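Local coordinates for protein phosphoserine phosphatase (Thermococcus onnurineus, PDB 4AP9) that probably hydrolyses L-phosphoserine to L-serine, the last step of serine biosynthesis, as a magnesium-dependent enzyme of the haloacid dehalogenase superfamily, at residues 142-145 with 146-149; 110-113 with 114-117; 54-57 with 58-61; 71-74 with 75-78; 125-129 with 130-134. All coordinates share one frame; numbering follows the deposited sequence.

Interaction 1. Residues 142-145 with 146-149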
loop_
_atom_site.group_PDB
_atom_site.type_symbol
_atom_site.label_atom_id
_atom_site.label_comp_id
_atom_site.label_asym_id
_atom_site.label_seq_id
_atom_site.Cartn_x
_atom_site.Cartn_y
_atom_site.Cartn_z
ATOM N N GLY A 142 -4.124 18.493 -8.108
ATOM C CA GLY A 142 -3.589 17.530 -7.170
ATOM C C GLY A 142 -3.517 16.139 -7.775
ATOM O O GLY A 142 -2.505 15.434 -7.625
ATOM N N GLU A 143 -4.586 15.729 -8.461
ATOM C CA GLU A 143 -4.601 14.397 -9.061
ATOM C C GLU A 143 -3.503 14.301 -10.099
ATOM O O GLU A 143 -2.817 13.280 -10.201
ATOM C CB GLU A 143 -5.950 14.087 -9.720
ATOM C CG GLU A 143 -7.035 13.687 -8.759
ATOM C CD GLU A 143 -6.616 12.542 -7.858
ATOM O OE1 GLU A 143 -6.364 11.430 -8.367
ATOM O OE2 GLU A 143 -6.547 12.767 -6.641
ATOM N N PHE A 144 -3.322 15.375 -10.863
ATOM C CA PHE A 144 -2.291 15.377 -11.892
ATOM C C PHE A 144 -0.897 15.149 -11.302
ATOM O O PHE A 144 -0.076 14.449 -11.891
ATOM C CB PHE A 144 -2.290 16.677 -12.698
ATOM C CG PHE A 144 -1.203 16.730 -13.723
ATOM C CD1 PHE A 144 -1.265 15.924 -14.848
ATOM C CD2 PHE A 144 -0.113 17.561 -13.556
ATOM C CE1 PHE A 144 -0.245 15.956 -15.791
ATOM C CE2 PHE A 144 0.904 17.597 -14.506
ATOM C CZ PHE A 144 0.824 16.792 -15.618
ATOM N N LEU A 145 -0.632 15.751 -10.150
ATOM C CA LEU A 145 0.675 15.611 -9.496
ATOM C C LEU A 145 1.058 14.172 -9.128
ATOM O O LEU A 145 2.238 13.883 -8.937
ATOM C CB LEU A 145 0.779 16.511 -8.263
ATOM C CG LEU A 145 1.559 17.824 -8.416
ATOM C CD1 LEU A 145 0.980 18.694 -9.515
ATOM C CD2 LEU A 145 1.623 18.592 -7.094
ATOM N N LYS A 146 0.069 13.291 -9.018
ATOM C CA LYS A 146 0.327 11.869 -8.771
ATOM C C LYS A 146 1.238 11.266 -9.837
ATOM O O LYS A 146 1.855 10.226 -9.626
ATOM C CB LYS A 146 -0.982 11.080 -8.709
ATOM C CG LYS A 146 -1.845 11.361 -7.494
ATOM C CD LYS A 146 -3.095 10.494 -7.531
ATOM C CE LYS A 146 -3.925 10.638 -6.269
ATOM N NZ LYS A 146 -5.197 9.844 -6.335
ATOM N N ARG A 147 1.300 11.925 -10.992
ATOM C CA ARG A 147 2.190 11.530 -12.077
ATOM C C ARG A 147 3.661 11.520 -11.637
ATOM O O ARG A 147 4.490 10.782 -12.179
ATOM C CB ARG A 147 1.991 12.543 -13.202
ATOM C CG ARG A 147 2.595 12.181 -14.514
ATOM C CD ARG A 147 1.966 13.046 -15.598
ATOM N NE ARG A 147 0.653 12.552 -16.004
ATOM C CZ ARG A 147 0.233 12.559 -17.268
ATOM N NH1 ARG A 147 1.026 13.046 -18.214
ATOM N NH2 ARG A 147 -0.971 12.095 -17.587
ATOM N N PHE A 148 3.970 12.346 -10.642
ATOM C CA PHE A 148 5.328 12.518 -10.161
ATOM C C PHE A 148 5.476 12.035 -8.719
ATOM O O PHE A 148 6.292 12.547 -7.965
ATOM C CB PHE A 148 5.713 13.996 -10.307
ATOM C CG PHE A 148 5.412 14.534 -11.673
ATOM C CD1 PHE A 148 6.221 14.208 -12.745
ATOM C CD2 PHE A 148 4.294 15.317 -11.895
ATOM C CE1 PHE A 148 5.937 14.675 -14.018
ATOM C CE2 PHE A 148 3.997 15.777 -13.164
ATOM C CZ PHE A 148 4.812 15.463 -14.221
ATOM N N ARG A 149 4.695 11.025 -8.355
ATOM C CA ARG A 149 4.648 10.548 -6.979
ATOM C C ARG A 149 5.928 9.838 -6.558
ATOM O O ARG A 149 6.197 9.718 -5.373
ATOM C CB ARG A 149 3.451 9.620 -6.772
ATOM C CG ARG A 149 3.520 8.335 -7.595
ATOM C CD ARG A 149 2.206 7.556 -7.552
ATOM N NE ARG A 149 1.947 6.932 -6.255
ATOM C CZ ARG A 149 2.249 5.670 -5.960
ATOM N NH1 ARG A 149 2.835 4.892 -6.866
ATOM N NH2 ARG A 149 1.971 5.184 -4.758
#

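Interaction 2. Residues 110-113 with 114-117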
loop_
_atom_site.group_PDB
_atom_site.type_symbol
_atom_site.label_atom_id
_atom_site.label_comp_id
_atom_site.label_asym_id
_atom_site.label_seq_id
_atom_site.Cartn_x
_atom_site.Cartn_y
_atom_site.Cartn_z
ATOM N N GLU A 110 -0.543 28.136 -25.704
ATOM C CA GLU A 110 0.461 27.653 -26.636
ATOM C C GLU A 110 1.858 28.298 -26.487
ATOM O O GLU A 110 2.879 27.618 -26.640
ATOM C CB GLU A 110 -0.082 27.787 -28.060
ATOM C CG GLU A 110 0.794 27.168 -29.114
ATOM C CD GLU A 110 1.851 28.121 -29.604
ATOM O OE1 GLU A 110 1.770 29.325 -29.261
ATOM O OE2 GLU A 110 2.768 27.664 -30.324
ATOM N N PRO A 111 1.918 29.605 -26.179
ATOM C CA PRO A 111 3.261 30.184 -26.027
ATOM C C PRO A 111 4.143 29.485 -24.970
ATOM O O PRO A 111 5.368 29.547 -25.058
ATOM C CB PRO A 111 2.972 31.648 -25.634
ATOM C CG PRO A 111 1.628 31.938 -26.222
ATOM C CD PRO A 111 0.857 30.631 -26.133
ATOM N N PHE A 112 3.525 28.813 -24.000
ATOM C CA PHE A 112 4.261 28.143 -22.932
ATOM C C PHE A 112 4.543 26.671 -23.241
ATOM O O PHE A 112 5.170 25.979 -22.448
ATOM C CB PHE A 112 3.465 28.218 -21.630
ATOM C CG PHE A 112 3.328 29.598 -21.079
ATOM C CD1 PHE A 112 4.394 30.201 -20.431
ATOM C CD2 PHE A 112 2.135 30.295 -21.193
ATOM C CE1 PHE A 112 4.270 31.473 -19.914
ATOM C CE2 PHE A 112 2.016 31.568 -20.683
ATOM C CZ PHE A 112 3.088 32.153 -20.035
ATOM N N LYS A 113 4.071 26.202 -24.393
ATOM C CA LYS A 113 4.050 24.771 -24.706
ATOM C C LYS A 113 5.437 24.120 -24.654
ATOM O O LYS A 113 5.573 22.958 -24.280
ATOM C CB LYS A 113 3.433 24.583 -26.094
ATOM C CG LYS A 113 3.130 23.158 -26.516
ATOM C CD LYS A 113 2.656 23.185 -27.965
ATOM C CE LYS A 113 1.862 21.944 -28.352
ATOM N NZ LYS A 113 1.134 22.135 -29.652
ATOM N N GLU A 114 6.465 24.864 -25.048
ATOM C CA GLU A 114 7.811 24.300 -25.128
ATOM C C GLU A 114 8.768 24.913 -24.116
ATOM O O GLU A 114 9.978 24.644 -24.149
ATOM C CB GLU A 114 8.381 24.483 -26.533
ATOM C CG GLU A 114 7.498 23.944 -27.638
ATOM C CD GLU A 114 7.411 22.433 -27.628
ATOM O OE1 GLU A 114 8.185 21.787 -26.882
ATOM O OE2 GLU A 114 6.562 21.890 -28.365
ATOM N N LEU A 115 8.235 25.731 -23.216
ATOM C CA LEU A 115 9.085 26.447 -22.280
ATOM C C LEU A 115 9.642 25.502 -21.219
ATOM O O LEU A 115 10.822 25.551 -20.895
ATOM C CB LEU A 115 8.324 27.597 -21.625
ATOM C CG LEU A 115 9.145 28.405 -20.622
ATOM C CD1 LEU A 115 10.345 29.062 -21.299
ATOM C CD2 LEU A 115 8.285 29.461 -19.967
ATOM N N GLY A 116 8.774 24.656 -20.675
ATOM C CA GLY A 116 9.178 23.692 -19.671
ATOM C C GLY A 116 9.646 22.382 -20.274
ATOM O O GLY A 116 9.773 22.249 -21.493
ATOM N N ASP A 117 9.934 21.424 -19.404
ATOM C CA ASP A 117 10.295 20.079 -19.820
ATOM C C ASP A 117 9.056 19.249 -20.143
ATOM O O ASP A 117 9.086 18.389 -21.028
ATOM C CB ASP A 117 11.153 19.429 -18.735
ATOM C CG ASP A 117 12.475 20.161 -18.538
ATOM O OD1 ASP A 117 13.177 20.377 -19.549
ATOM O OD2 ASP A 117 12.800 20.557 -17.397
HETATM O O HOH W 1 6.914 27.572 -25.726
HETATM O O HOH W 2 6.137 23.758 -21.136
HETATM O O HOH W 3 6.953 21.222 -22.476
#

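Interaction 3. Residues 54-57 with 58-61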
loop_
_atom_site.group_PDB
_atom_site.type_symbol
_atom_site.label_atom_id
_atom_site.label_comp_id
_atom_site.label_asym_id
_atom_site.label_seq_id
_atom_site.Cartn_x
_atom_site.Cartn_y
_atom_site.Cartn_z
ATOM N N ASP A 54 -18.793 22.159 -11.432
ATOM C CA ASP A 54 -20.100 22.732 -11.747
ATOM C C ASP A 54 -19.923 24.098 -12.402
ATOM O O ASP A 54 -20.483 24.367 -13.466
ATOM C CB ASP A 54 -20.957 22.839 -10.480
ATOM C CG ASP A 54 -22.326 23.443 -10.749
ATOM O OD1 ASP A 54 -22.855 23.249 -11.857
ATOM O OD2 ASP A 54 -22.871 24.123 -9.851
ATOM N N SER A 55 -19.121 24.950 -11.774
ATOM C CA SER A 55 -18.877 26.287 -12.299
ATOM C C SER A 55 -18.165 26.264 -13.660
ATOM O O SER A 55 -18.520 27.015 -14.572
ATOM C CB SER A 55 -18.065 27.103 -11.306
ATOM O OG SER A 55 -18.034 28.455 -11.715
ATOM N N LEU A 56 -17.170 25.396 -13.790
ATOM C CA LEU A 56 -16.413 25.292 -15.036
ATOM C C LEU A 56 -17.309 24.901 -16.200
ATOM O O LEU A 56 -17.269 25.519 -17.263
ATOM C CB LEU A 56 -15.276 24.274 -14.893
ATOM C CG LEU A 56 -14.420 24.008 -16.129
ATOM C CD1 LEU A 56 -13.909 25.338 -16.700
ATOM C CD2 LEU A 56 -13.258 23.066 -15.795
ATOM N N LEU A 57 -18.136 23.878 -16.005
ATOM C CA LEU A 57 -18.959 23.408 -17.114
ATOM C C LEU A 57 -20.043 24.415 -17.469
ATOM O O LEU A 57 -20.468 24.493 -18.620
ATOM C CB LEU A 57 -19.563 22.038 -16.822
ATOM C CG LEU A 57 -18.521 20.929 -16.675
ATOM C CD1 LEU A 57 -19.216 19.588 -16.555
ATOM C CD2 LEU A 57 -17.540 20.940 -17.869
ATOM N N LYS A 58 -20.495 25.189 -16.485
ATOM C CA LYS A 58 -21.452 26.264 -16.775
ATOM C C LYS A 58 -20.815 27.372 -17.625
ATOM O O LYS A 58 -21.457 27.938 -18.516
ATOM C CB LYS A 58 -22.043 26.857 -15.488
ATOM C CG LYS A 58 -23.108 25.991 -14.813
ATOM C CD LYS A 58 -23.707 26.701 -13.598
ATOM C CE LYS A 58 -25.068 26.105 -13.203
ATOM N NZ LYS A 58 -25.064 24.619 -13.058
ATOM N N ARG A 59 -19.556 27.689 -17.340
ATOM C CA ARG A 59 -18.811 28.651 -18.148
ATOM C C ARG A 59 -18.622 28.101 -19.563
ATOM O O ARG A 59 -18.812 28.809 -20.552
ATOM C CB ARG A 59 -17.457 28.964 -17.499
ATOM C CG ARG A 59 -17.571 29.940 -16.306
ATOM C CD ARG A 59 -16.243 30.188 -15.615
ATOM N NE ARG A 59 -15.888 29.087 -14.718
ATOM C CZ ARG A 59 -14.655 28.676 -14.471
ATOM N NH1 ARG A 59 -13.619 29.254 -15.054
ATOM N NH2 ARG A 59 -14.454 27.669 -13.648
ATOM N N VAL A 60 -18.268 26.826 -19.655
ATOM C CA VAL A 60 -18.058 26.195 -20.955
ATOM C C VAL A 60 -19.325 26.281 -21.804
ATOM O O VAL A 60 -19.267 26.578 -22.997
ATOM C CB VAL A 60 -17.633 24.745 -20.792
ATOM C CG1 VAL A 60 -17.836 23.961 -22.102
ATOM C CG2 VAL A 60 -16.196 24.703 -20.341
ATOM N N GLY A 61 -20.462 26.040 -21.157
ATOM C CA GLY A 61 -21.756 26.104 -21.793
ATOM C C GLY A 61 -22.058 27.477 -22.360
ATOM O O GLY A 61 -22.644 27.596 -23.439
#

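Interaction 4. Residues 71-74 with 75-78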
loop_
_atom_site.group_PDB
_atom_site.type_symbol
_atom_site.label_atom_id
_atom_site.label_comp_id
_atom_site.label_asym_id
_atom_site.label_seq_id
_atom_site.Cartn_x
_atom_site.Cartn_y
_atom_site.Cartn_z
ATOM N N PHE A 71 -11.642 32.467 -30.317
ATOM C CA PHE A 71 -11.036 31.688 -29.250
ATOM C C PHE A 71 -9.518 31.824 -29.316
ATOM O O PHE A 71 -8.870 32.170 -28.329
ATOM C CB PHE A 71 -11.439 30.217 -29.435
ATOM C CG PHE A 71 -11.214 29.344 -28.229
ATOM C CD1 PHE A 71 -10.022 28.670 -28.057
ATOM C CD2 PHE A 71 -12.227 29.152 -27.303
ATOM C CE1 PHE A 71 -9.820 27.855 -26.959
ATOM C CE2 PHE A 71 -12.033 28.328 -26.205
ATOM C CZ PHE A 71 -10.818 27.689 -26.038
ATOM N N LEU A 72 -8.957 31.562 -30.493
ATOM C CA LEU A 72 -7.511 31.613 -30.694
ATOM C C LEU A 72 -6.903 33.022 -30.647
ATOM O O LEU A 72 -5.733 33.183 -30.320
ATOM C CB LEU A 72 -7.126 30.892 -31.987
ATOM C CG LEU A 72 -7.388 29.388 -31.929
ATOM C CD1 LEU A 72 -7.115 28.736 -33.278
ATOM C CD2 LEU A 72 -6.536 28.751 -30.831
ATOM N N ARG A 73 -7.699 34.038 -30.965
ATOM C CA ARG A 73 -7.257 35.426 -30.846
ATOM C C ARG A 73 -6.670 35.737 -29.466
ATOM O O ARG A 73 -5.795 36.580 -29.340
ATOM C CB ARG A 73 -8.437 36.355 -31.087
ATOM C CG ARG A 73 -8.120 37.606 -31.869
ATOM C CD ARG A 73 -9.155 37.752 -33.018
ATOM N NE ARG A 73 -9.495 39.150 -33.290
ATOM C CZ ARG A 73 -10.736 39.618 -33.424
ATOM N NH1 ARG A 73 -11.771 38.807 -33.349
ATOM N NH2 ARG A 73 -10.931 40.917 -33.650
ATOM N N THR A 74 -7.176 35.068 -28.434
ATOM C CA THR A 74 -6.737 35.340 -27.066
ATOM C C THR A 74 -5.271 34.998 -26.815
ATOM O O THR A 74 -4.646 35.572 -25.919
ATOM C CB THR A 74 -7.597 34.604 -26.025
ATOM O OG1 THR A 74 -7.399 33.187 -26.150
ATOM C CG2 THR A 74 -9.076 34.925 -26.225
ATOM N N ARG A 75 -4.710 34.080 -27.595
ATOM C CA ARG A 75 -3.312 33.722 -27.378
ATOM C C ARG A 75 -2.403 34.936 -27.618
ATOM O O ARG A 75 -1.263 34.976 -27.158
ATOM C CB ARG A 75 -2.889 32.499 -28.211
ATOM C CG ARG A 75 -3.007 32.672 -29.703
ATOM C CD ARG A 75 -3.093 31.330 -30.441
ATOM N NE ARG A 75 -1.796 30.667 -30.605
ATOM C CZ ARG A 75 -0.810 31.135 -31.375
ATOM N NH1 ARG A 75 -0.953 32.288 -32.033
ATOM N NH2 ARG A 75 0.335 30.461 -31.481
ATOM N N GLU A 76 -2.918 35.933 -28.324
ATOM C CA GLU A 76 -2.202 37.194 -28.478
ATOM C C GLU A 76 -1.974 37.914 -27.142
ATOM O O GLU A 76 -1.078 38.751 -27.023
ATOM C CB GLU A 76 -2.938 38.091 -29.472
ATOM C CG GLU A 76 -2.946 37.506 -30.879
ATOM C CD GLU A 76 -3.797 38.291 -31.849
ATOM O OE1 GLU A 76 -4.308 39.365 -31.463
ATOM O OE2 GLU A 76 -3.955 37.826 -33.000
ATOM N N LYS A 77 -2.782 37.587 -26.138
ATOM C CA LYS A 77 -2.642 38.189 -24.816
ATOM C C LYS A 77 -1.767 37.339 -23.895
ATOM O O LYS A 77 -1.573 37.663 -22.728
ATOM C CB LYS A 77 -4.013 38.412 -24.176
ATOM C CG LYS A 77 -4.761 39.613 -24.725
ATOM C CD LYS A 77 -5.913 40.017 -23.806
ATOM C CE LYS A 77 -6.625 41.258 -24.310
ATOM N NZ LYS A 77 -7.524 41.844 -23.261
ATOM N N VAL A 78 -1.242 36.250 -24.430
ATOM C CA VAL A 78 -0.407 35.340 -23.666
ATOM C C VAL A 78 1.008 35.421 -24.203
ATOM O O VAL A 78 1.251 35.098 -25.362
ATOM C CB VAL A 78 -0.905 33.889 -23.824
ATOM C CG1 VAL A 78 0.002 32.923 -23.079
ATOM C CG2 VAL A 78 -2.358 33.776 -23.365
#

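Interaction 5. Residues 125-129 with 130-134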
loop_
_atom_site.group_PDB
_atom_site.type_symbol
_atom_site.label_atom_id
_atom_site.label_comp_id
_atom_site.label_asym_id
_atom_site.label_seq_id
_atom_site.Cartn_x
_atom_site.Cartn_y
_atom_site.Cartn_z
ATOM N N ILE A 125 -12.823 21.517 -27.766
ATOM C CA ILE A 125 -13.487 20.725 -28.786
ATOM C C ILE A 125 -14.105 21.676 -29.801
ATOM O O ILE A 125 -14.940 22.503 -29.461
ATOM C CB ILE A 125 -14.571 19.829 -28.169
ATOM C CG1 ILE A 125 -13.949 18.887 -27.135
ATOM C CG2 ILE A 125 -15.305 19.015 -29.253
ATOM C CD1 ILE A 125 -14.954 18.243 -26.224
ATOM N N PHE A 126 -13.662 21.570 -31.046
ATOM C CA PHE A 126 -14.231 22.377 -32.117
ATOM C C PHE A 126 -14.902 21.482 -33.140
ATOM O O PHE A 126 -14.368 20.442 -33.509
ATOM C CB PHE A 126 -13.160 23.253 -32.767
ATOM C CG PHE A 126 -12.716 24.398 -31.900
ATOM C CD1 PHE A 126 -13.515 25.521 -31.764
ATOM C CD2 PHE A 126 -11.526 24.339 -31.203
ATOM C CE1 PHE A 126 -13.128 26.576 -30.961
ATOM C CE2 PHE A 126 -11.131 25.392 -30.391
ATOM C CZ PHE A 126 -11.939 26.513 -30.274
ATOM N N GLU A 127 -16.093 21.879 -33.565
ATOM C CA GLU A 127 -16.800 21.183 -34.633
ATOM C C GLU A 127 -17.190 22.225 -35.662
ATOM O O GLU A 127 -17.886 23.186 -35.340
ATOM C CB GLU A 127 -18.040 20.475 -34.085
ATOM C CG GLU A 127 -17.704 19.304 -33.154
ATOM C CD GLU A 127 -18.915 18.758 -32.401
ATOM O OE1 GLU A 127 -20.064 19.138 -32.732
ATOM O OE2 GLU A 127 -18.704 17.944 -31.466
ATOM N N ASP A 128 -16.709 22.051 -36.888
ATOM C CA ASP A 128 -16.955 23.023 -37.948
ATOM C C ASP A 128 -16.574 24.427 -37.504
ATOM O O ASP A 128 -17.304 25.393 -37.756
ATOM C CB ASP A 128 -18.417 22.985 -38.377
ATOM C CG ASP A 128 -18.803 21.656 -38.996
ATOM O OD1 ASP A 128 -17.919 21.011 -39.612
ATOM O OD2 ASP A 128 -19.981 21.258 -38.854
ATOM N N GLY A 129 -15.433 24.522 -36.825
ATOM C CA GLY A 129 -14.843 25.793 -36.456
ATOM C C GLY A 129 -15.507 26.494 -35.289
ATOM O O GLY A 129 -15.146 27.620 -34.965
ATOM N N LYS A 130 -16.467 25.832 -34.654
ATOM C CA LYS A 130 -17.186 26.429 -33.531
ATOM C C LYS A 130 -16.982 25.633 -32.238
ATOM O O LYS A 130 -16.991 24.394 -32.246
ATOM C CB LYS A 130 -18.672 26.524 -33.843
ATOM C CG LYS A 130 -18.984 27.118 -35.205
ATOM C CD LYS A 130 -18.500 28.549 -35.294
ATOM C CE LYS A 130 -18.990 29.189 -36.593
ATOM N NZ LYS A 130 -18.502 30.586 -36.735
ATOM N N PHE A 131 -16.805 26.355 -31.134
ATOM C CA PHE A 131 -16.490 25.734 -29.847
ATOM C C PHE A 131 -17.654 24.884 -29.362
ATOM O O PHE A 131 -18.786 25.362 -29.247
ATOM C CB PHE A 131 -16.125 26.810 -28.813
ATOM C CG PHE A 131 -15.766 26.270 -27.455
ATOM C CD1 PHE A 131 -14.489 25.799 -27.196
ATOM C CD2 PHE A 131 -16.705 26.251 -26.433
ATOM C CE1 PHE A 131 -14.144 25.315 -25.932
ATOM C CE2 PHE A 131 -16.374 25.755 -25.171
ATOM C CZ PHE A 131 -15.092 25.294 -24.926
ATOM N N GLN A 132 -17.374 23.620 -29.073
ATOM C CA GLN A 132 -18.413 22.719 -28.578
ATOM C C GLN A 132 -18.302 22.354 -27.096
ATOM O O GLN A 132 -19.312 22.101 -26.454
ATOM C CB GLN A 132 -18.469 21.437 -29.417
ATOM C CG GLN A 132 -19.108 21.622 -30.775
ATOM C CD GLN A 132 -20.236 22.626 -30.748
ATOM O OE1 GLN A 132 -21.148 22.544 -29.919
ATOM N NE2 GLN A 132 -20.178 23.595 -31.655
ATOM N N GLY A 133 -17.087 22.321 -26.557
ATOM C CA GLY A 133 -16.908 21.932 -25.167
ATOM C C GLY A 133 -15.455 21.743 -24.777
ATOM O O GLY A 133 -14.544 22.128 -25.523
ATOM N N ILE A 134 -15.244 21.172 -23.594
ATOM C CA ILE A 134 -13.901 21.005 -23.043
ATOM C C ILE A 134 -13.503 19.529 -22.945
ATOM O O ILE A 134 -14.330 18.679 -22.633
ATOM C CB ILE A 134 -13.800 21.658 -21.649
ATOM C CG1 ILE A 134 -12.349 21.654 -21.134
ATOM C CG2 ILE A 134 -14.750 20.987 -20.672
ATOM C CD1 ILE A 134 -12.131 22.556 -19.897
#

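Interaction 1. Residues 142-145 with 146-149
Lys146 and Glu143 run side by side in the same direction, so the lysine can be followed along its partner to the charged end. Lys146 CB rests 3.2 Å from Glu143 O, the same carbonyl that accepts the Lys146 N-H. CG is held close to the backbone N (chi1 -70°), and the chain beyond it is extended. CD and CE therefore pass along the carboxylate, Lys146 CE lying 3.3 Å from Glu143 OE1. At the tip, Lys146 NZ forms a salt bridge with Glu143 OE1 at 2.8 Å, using that oxygen's syn lone pair; its bond to OE2 is weak. A long, flexible lysine suits this partly exposed flank, where its methylenes lie on the helix and its ammonium probably offsets the charge of Glu143, three residues back.

Arg147 serves the other flank. Its chain lies against the Phe144 ring, Arg147 CD 3.7 Å from Phe144 CE1, and that ring carbon sits over one face of the guanidinium, the two planes 39° apart. The polar end goes on to a salt bridge with Glu118 of the second subunit. Phe148 follows, its edge turned to the face of Phe144 in an offset edge-to-face pair with centroids 5.8 Å apart. Both rings are buried against Val99 of strand 97-102.

The backbone links each residue to the one three before it: Arg147 N to Phe144 O at 3.0 Å, and Phe148 N to Leu145 O at 2.9 Å. A 3-10 turn in residues 146-147 thus follows helix 141-145, which packs on the Rossmann-like sheet of the haloacid dehalogenase fold before strand 153-157.

Interaction 2. Residues 110-113 with 114-117
Phe112 and Leu115 make an apolar contact across a tight turn, in the link that carries the chain from strand 97-102 to strand 118-127. The two side chains lie alongside each other and point the same way, with Leu115 CD2 meeting the ring edge of Phe112 at CD1, 4.0 Å away and near the ring plane. Both residues suit a buried place: Leu100 of the central sheet receives the pair, and Val88 of helix 82-93 also packs on the leucine. The backbone between them is a type I beta turn, closed by the bond from Leu115 N to Phe112 O at 3.2 Å. Waters attend the polar groups of the turn. One donates to Pro111 O at 2.6 Å and accepts from Glu114 N at 2.8 Å, so that it bridges these two backbone atoms. Another accepts from Gly116 N at 2.8 Å and lies equally close to Phe112 O. Lys113 and Glu114, at the corner, run side by side, but Lys113 NZ stays 5.6 Å from Glu114 OE2 of its own chain. The ammonium of the extended lysine is instead paired across the subunit interface, with the Glu114 carboxylate that belongs to the second subunit.

Interaction 3. Residues 54-57 with 58-61
Asp54 OD1 and Lys58 NZ form a salt bridge of 2.9 Å across one turn of helix 52-62, the ammonium sitting on the syn lone pair of the oxygen. Lys58 is extended until its last torsion, where a bend (chi4 51°) brings NZ round to the acid. On another flank the side chains of Arg59 and Leu56 cross at about a right angle, with Leu56 CD1 over one face of the guanidinium and Leu56 CB 3.7 Å from Arg59 NH2. Ser55 O receives two donors from Arg59: the backbone N at 3.0 Å and, weakly, NE at 3.4 Å. Val60 CG2 rests 3.4 Å from Leu56 O and is 4.3 Å from Leu56 CD1. Beneath these contacts runs the alpha-helical ladder of residue to fourth residue, seen in Val60 N to Leu56 O at 2.9 Å and Gly61 N to Leu57 O at 3.0 Å. The helix belongs to the small helical region that probably corresponds to the cap of phosphoserine phosphatases. Further out, Trp26 and Trp52 both make cation-pi contacts with Arg59, which is consistent with a cation in a buried place; Trp52 also lines the pocket of the bound pyridinium sulfonate. Ser55 OG hydrogen-bonds Leu41 O of the packed helix 36-47, which lets a polar side chain sit in the buried interface, while Leu57 and Val60 pack on Ile134 of the hairpin strand.

Interaction 4. Residues 71-74 with 75-78
Thr74 O takes the N-H of Lys77, with Lys77 N at 2.8 Å, a three-residue spacing that marks the 3-10 turn that follows helix 68-73, before the chain goes on to helix 82-93. Arg75 opens the second half of the turn. The closeness of its CG to Leu72 O in the model is doubtful and carries no weight. The charged end is clearer: NH2 forms a salt bridge with Glu110. Glu76 comes next, Glu76 N bonding to Arg73 O at 3.1 Å and Glu76 CB lying 3.2 Å from the same oxygen. Its side chain is exposed, as suits an acid, with Glu76 OE1 5.5 Å from Arg73 NE, too far for a contact but near an opposite charge. Lys77 CB lies 3.4 Å from Thr74 O, after which the extended chain leads to a salt bridge with Glu28 of helix 25-33. Val78 closes the walk, Val78 N bonded to Arg75 O at 3.0 Å; its branched side chain is buried and touches Phe23 and Phe112.

Thr74 suits the buried side because its side chain touches Met29 and Val108 while its hydroxyl bonds to the carbonyl of Phe71. Replacing it by valine would probably leave Phe71 O with little more than a weak backbone bond from the turn, since the hydroxyl that serves it would be gone. That hydroxyl, Thr74 OG1, donates to Phe71 O at 2.8 Å, nearly along the C=O axis at a C=O...O angle of 175°.

Interaction 5. Residues 125-129 with 130-134
Strand 125-127 and strand 130-134 form an antiparallel hairpin, their axes 4.5 Å apart at closest and 142° between directions, joined by a type I' turn from Glu127 to Lys130 whose corner residues, Asp128 and Gly129, have positive phi, a conformation easy for glycine and, at the first corner of such a turn, tolerated by Asp or Asn. Beyond the paired bonds of Glu127 with Lys130, Ile125 faces two residues in a beta bulge, Ile125 O accepting from Gln132 N at 2.7 Å, almost straight at 172°, and Ile125 N donating to Gly133 O at 2.9 Å, while Gly133 N is buried without a partner.

On one face Phe131 turns its ring edge to the face of Phe126, planes at 72°, and Phe126 CE1 rests 3.7 Å from Phe131 CB. On the other, Glu127 crosses Gln132 at about a right angle, Glu127 CD only 3.3 Å from Gln132 CG. Ile125 CG2 comes to Gln132 CB at 4.0 Å and Ile125 CD1 to Ile134 O at 3.7 Å. An alanine here would lose both branches and is likely to open a gap beside the bulge.

Phe71 of helix 68-73 meets both aromatic rings, Val60 of helix 52-62 packs on Phe131, and Lys130 pairs with Asp67. Beyond Gly133 and Ile134 the sheet runs on in parallel into a strand of the second subunit.

How the interactions relate
Along the chain the order is interaction 3, 4, 2, 5 and 1, and no pair of them is interleaved. Interactions 3, 4 and 5 cluster on one side, with centres 15 to 20 Å apart: the hairpin is the hub, since Val60 packs on Phe131 and Phe71 meets both hairpin rings. Interaction 4 also touches interaction 2, through the salt bridge of Arg75 with Glu110 and the packing of Val78 on Phe112. Interaction 1 stands apart, its centre about 29 Å from those of interactions 4 and 5. Strand 118-127 runs from the central sheet into the hairpin, so the probable cap region and the core share a strand. All but interaction 4 touch the second subunit.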